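Local coordinates for protein osa (Shigella flexneri, PDB 4O7K) that suppresses the oncogenicity of Agrobacterium tumefaciens, acting as a plasmid fertility inhibition factor that belongs to the ParB/Srx superfamily, at residues L47-H52 with S143-A148. The protein carries 1 engineered substitution. Sequence-based numbering, arbitrary orientation.
Sequences LPVPNH and SMWLLA. With PO4 (phosphate ion), chain C.
Trp145 reaches from helix 140-148 to His52, the last residue of a type II turn that begins at Val49. From CB, CG lies anti to the backbone N, which swings the indole away from the helix toward the loop. On the pyrrole side, Trp145 CD1 lies 4.0 Å from O1 of a phosphate ion, and Trp145 NE1 donates to the same O1 at 3.2 Å in a bent bond of 138°. Further round, Trp145 CZ2 and CH2 both lie against His52 CE1 (3.6 and 3.8 Å), and Trp145 CH2 makes a looser contact with Val49 CG2 (4.3 Å). The indole edge points at the imidazole face in an offset edge-to-face pair, planes at 80° and centroids 5.3 Å apart. Tryptophan suits this place because one flat group supplies both an apolar edge and an N-H. Histidine is equally apt: its face receives the indole while His52 NE2 donates almost straight to phosphate O4 at 3.0 Å. The anion, probably from the crystallisation liquor, is thus held from both segments, and His149 adds a third bond. Buried Val49, short and branched, offers a methyl beside the turn; the buried leucines, needing no polar partner, meet by one methyl each, Leu47 CD2 to Leu146 CD2 at 3.9 Å, crossing at about a right angle. The loop joins strands 44-47 and 55-58; Met57 of the latter packs on both leucines, while Phe110 of helix 103-112 stacks on Trp145.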
ATOM      1  N   LEU A  47     -11.776   0.109   4.474  1.00 24.38           N
ATOM      2  CA  LEU A  47     -10.517   0.188   5.215  1.00 25.95           C
ATOM      3  C   LEU A  47     -10.705   1.095   6.424  1.00 26.79           C
ATOM      4  O   LEU A  47     -11.035   2.267   6.271  1.00 27.94           O
ATOM      5  CB  LEU A  47      -9.374   0.708   4.320  1.00 23.95           C
ATOM      6  CG  LEU A  47      -8.862  -0.197   3.196  1.00 24.92           C
ATOM      7  CD1 LEU A  47      -9.834  -0.160   2.036  1.00 31.63           C
ATOM      8  CD2 LEU A  47      -7.504   0.281   2.716  1.00 31.26           C
ATOM      9  N   PRO A  48     -10.519   0.544   7.633  1.00 30.16           N
ATOM     10  CA  PRO A  48     -10.563   1.377   8.839  1.00 35.43           C
ATOM     11  C   PRO A  48      -9.431   2.393   8.793  1.00 34.95           C
ATOM     12  O   PRO A  48      -8.323   2.024   8.397  1.00 31.71           O
ATOM     13  CB  PRO A  48     -10.351   0.381   9.983  1.00 36.98           C
ATOM     14  CG  PRO A  48     -10.532  -0.995   9.369  1.00 33.69           C
ATOM     15  CD  PRO A  48     -10.169  -0.855   7.928  1.00 32.81           C
ATOM     16  N   VAL A  49      -9.712   3.640   9.166  1.00 33.64           N
ATOM     17  CA  VAL A  49      -8.695   4.689   9.231  1.00 31.21           C
ATOM     18  C   VAL A  49      -8.755   5.336  10.602  1.00 36.53           C
ATOM     19  O   VAL A  49      -9.767   5.954  10.933  1.00 34.33           O
ATOM     20  CB  VAL A  49      -8.910   5.774   8.173  1.00 27.72           C
ATOM     21  CG1 VAL A  49      -7.716   6.704   8.148  1.00 32.42           C
ATOM     22  CG2 VAL A  49      -9.151   5.162   6.805  1.00 30.35           C
ATOM     23  N   PRO A  50      -7.686   5.193  11.405  1.00 37.13           N
ATOM     24  CA  PRO A  50      -7.688   5.708  12.784  1.00 34.06           C
ATOM     25  C   PRO A  50      -8.103   7.168  12.876  1.00 34.72           C
ATOM     26  O   PRO A  50      -7.528   7.997  12.169  1.00 38.75           O
ATOM     27  CB  PRO A  50      -6.235   5.541  13.227  1.00 35.79           C
ATOM     28  CG  PRO A  50      -5.719   4.409  12.393  1.00 36.36           C
ATOM     29  CD  PRO A  50      -6.415   4.527  11.064  1.00 31.02           C
ATOM     30  N   ASN A  51      -9.103   7.453  13.715  1.00 39.79           N
ATOM     31  CA  ASN A  51      -9.572   8.818  13.976  1.00 34.55           C
ATOM     32  C   ASN A  51     -10.041   9.537  12.718  1.00 34.40           C
ATOM     33  O   ASN A  51      -9.855  10.743  12.566  1.00 36.13           O
ATOM     34  CB  ASN A  51      -8.470   9.637  14.659  1.00 42.80           C
ATOM     35  CG  ASN A  51      -7.866   8.917  15.850  1.00 50.57           C
ATOM     36  OD1 ASN A  51      -6.649   8.734  15.931  1.00 57.85           O
ATOM     37  ND2 ASN A  51      -8.716   8.486  16.773  1.00 45.05           N
ATOM     38  N   HIS A  52     -10.678   8.790  11.827  1.00 32.17           N
ATOM     39  CA  HIS A  52     -10.997   9.296  10.503  1.00 33.19           C
ATOM     40  C   HIS A  52     -12.161   8.485   9.951  1.00 29.71           C
ATOM     41  O   HIS A  52     -12.350   7.336  10.345  1.00 32.03           O
ATOM     42  CB  HIS A  52      -9.749   9.196   9.602  1.00 32.39           C
ATOM     43  CG  HIS A  52      -9.893   9.834   8.254  1.00 30.56           C
ATOM     44  ND1 HIS A  52     -10.533   9.216   7.199  1.00 33.70           N
ATOM     45  CD2 HIS A  52      -9.432  11.015   7.773  1.00 37.11           C
ATOM     46  CE1 HIS A  52     -10.492  10.006   6.139  1.00 31.83           C
ATOM     47  NE2 HIS A  52      -9.827  11.101   6.460  1.00 34.22           N
ATOM     48  N   SER A 143      -1.055   5.746  -2.100  1.00 24.07           N
ATOM     49  CA  SER A 143      -0.268   4.988  -1.116  1.00 19.78           C
ATOM     50  C   SER A 143       0.216   5.897   0.012  1.00 22.65           C
ATOM     51  O   SER A 143       0.221   5.496   1.183  1.00 26.90           O
ATOM     52  CB  SER A 143       0.945   4.302  -1.775  1.00 24.96           C
ATOM     53  OG  SER A 143       0.550   3.299  -2.702  1.00 23.96           O
ATOM     54  N   MET A 144       0.632   7.115  -0.335  1.00 29.20           N
ATOM     55  CA  MET A 144       1.048   8.085   0.679  1.00 25.54           C
ATOM     56  C   MET A 144      -0.102   8.431   1.622  1.00 26.38           C
ATOM     57  O   MET A 144       0.082   8.556   2.836  1.00 27.45           O
ATOM     58  CB  MET A 144       1.576   9.367   0.028  1.00 24.76           C
ATOM     59  CG  MET A 144       2.853   9.198  -0.778  1.00 26.19           C
ATOM     60  SD  MET A 144       3.363  10.803  -1.420  1.00 29.53           S
ATOM     61  CE  MET A 144       4.621  10.327  -2.621  1.00 31.78           C
ATOM     62  N   TRP A 145      -1.285   8.603   1.044  1.00 23.86           N
ATOM     63  CA  TRP A 145      -2.467   8.958   1.821  1.00 26.33           C
ATOM     64  C   TRP A 145      -2.701   7.882   2.879  1.00 29.03           C
ATOM     65  O   TRP A 145      -2.825   8.188   4.065  1.00 25.11           O
ATOM     66  CB  TRP A 145      -3.691   9.120   0.906  1.00 26.49           C
ATOM     67  CG  TRP A 145      -4.919   9.690   1.608  1.00 30.41           C
ATOM     68  CD1 TRP A 145      -5.298  11.008   1.673  1.00 32.68           C
ATOM     69  CD2 TRP A 145      -5.911   8.954   2.343  1.00 33.81           C
ATOM     70  NE1 TRP A 145      -6.463  11.132   2.398  1.00 31.41           N
ATOM     71  CE2 TRP A 145      -6.859   9.887   2.822  1.00 30.62           C
ATOM     72  CE3 TRP A 145      -6.086   7.596   2.644  1.00 28.45           C
ATOM     73  CZ2 TRP A 145      -7.964   9.507   3.578  1.00 30.73           C
ATOM     74  CZ3 TRP A 145      -7.184   7.221   3.393  1.00 27.39           C
ATOM     75  CH2 TRP A 145      -8.113   8.175   3.852  1.00 29.14           C
ATOM     76  N   LEU A 146      -2.691   6.618   2.450  1.00 25.34           N
ATOM     77  CA  LEU A 146      -2.943   5.494   3.348  1.00 29.46           C
ATOM     78  C   LEU A 146      -1.884   5.425   4.434  1.00 30.64           C
ATOM     79  O   LEU A 146      -2.193   5.230   5.606  1.00 26.70           O
ATOM     80  CB  LEU A 146      -2.996   4.164   2.572  1.00 24.17           C
ATOM     81  CG  LEU A 146      -4.145   3.965   1.570  1.00 26.87           C
ATOM     82  CD1 LEU A 146      -3.778   2.904   0.540  1.00 23.17           C
ATOM     83  CD2 LEU A 146      -5.421   3.567   2.292  1.00 24.36           C
ATOM     84  N   LEU A 147      -0.633   5.604   4.037  1.00 25.79           N
ATOM     85  CA  LEU A 147       0.480   5.535   4.979  1.00 26.23           C
ATOM     86  C   LEU A 147       0.430   6.676   6.001  1.00 29.49           C
ATOM     87  O   LEU A 147       0.576   6.455   7.211  1.00 26.89           O
ATOM     88  CB  LEU A 147       1.801   5.547   4.218  1.00 24.79           C
ATOM     89  CG  LEU A 147       2.107   4.245   3.483  1.00 25.14           C
ATOM     90  CD1 LEU A 147       3.442   4.377   2.759  1.00 28.11           C
ATOM     91  CD2 LEU A 147       2.113   3.066   4.464  1.00 25.01           C
ATOM     92  N   ALA A 148       0.200   7.890   5.512  1.00 29.46           N
ATOM     93  CA  ALA A 148       0.146   9.062   6.383  1.00 29.28           C
ATOM     94  C   ALA A 148      -1.045   8.971   7.329  1.00 28.01           C
ATOM     95  O   ALA A 148      -1.004   9.514   8.434  1.00 30.51           O
ATOM     96  CB  ALA A 148       0.082  10.351   5.558  1.00 29.49           C
TER
HETATM   97  P   PO4 C 202      -7.995  13.954   4.946  1.00 45.99           P
HETATM   98  O1  PO4 C 202      -6.762  13.846   4.061  1.00 40.55           O
HETATM   99  O2  PO4 C 202      -7.681  13.438   6.331  1.00 42.82           O
HETATM  100  O3  PO4 C 202      -8.445  15.392   5.055  1.00 56.34           O
HETATM  101  O4  PO4 C 202      -9.121  13.150   4.344  1.00 46.01           O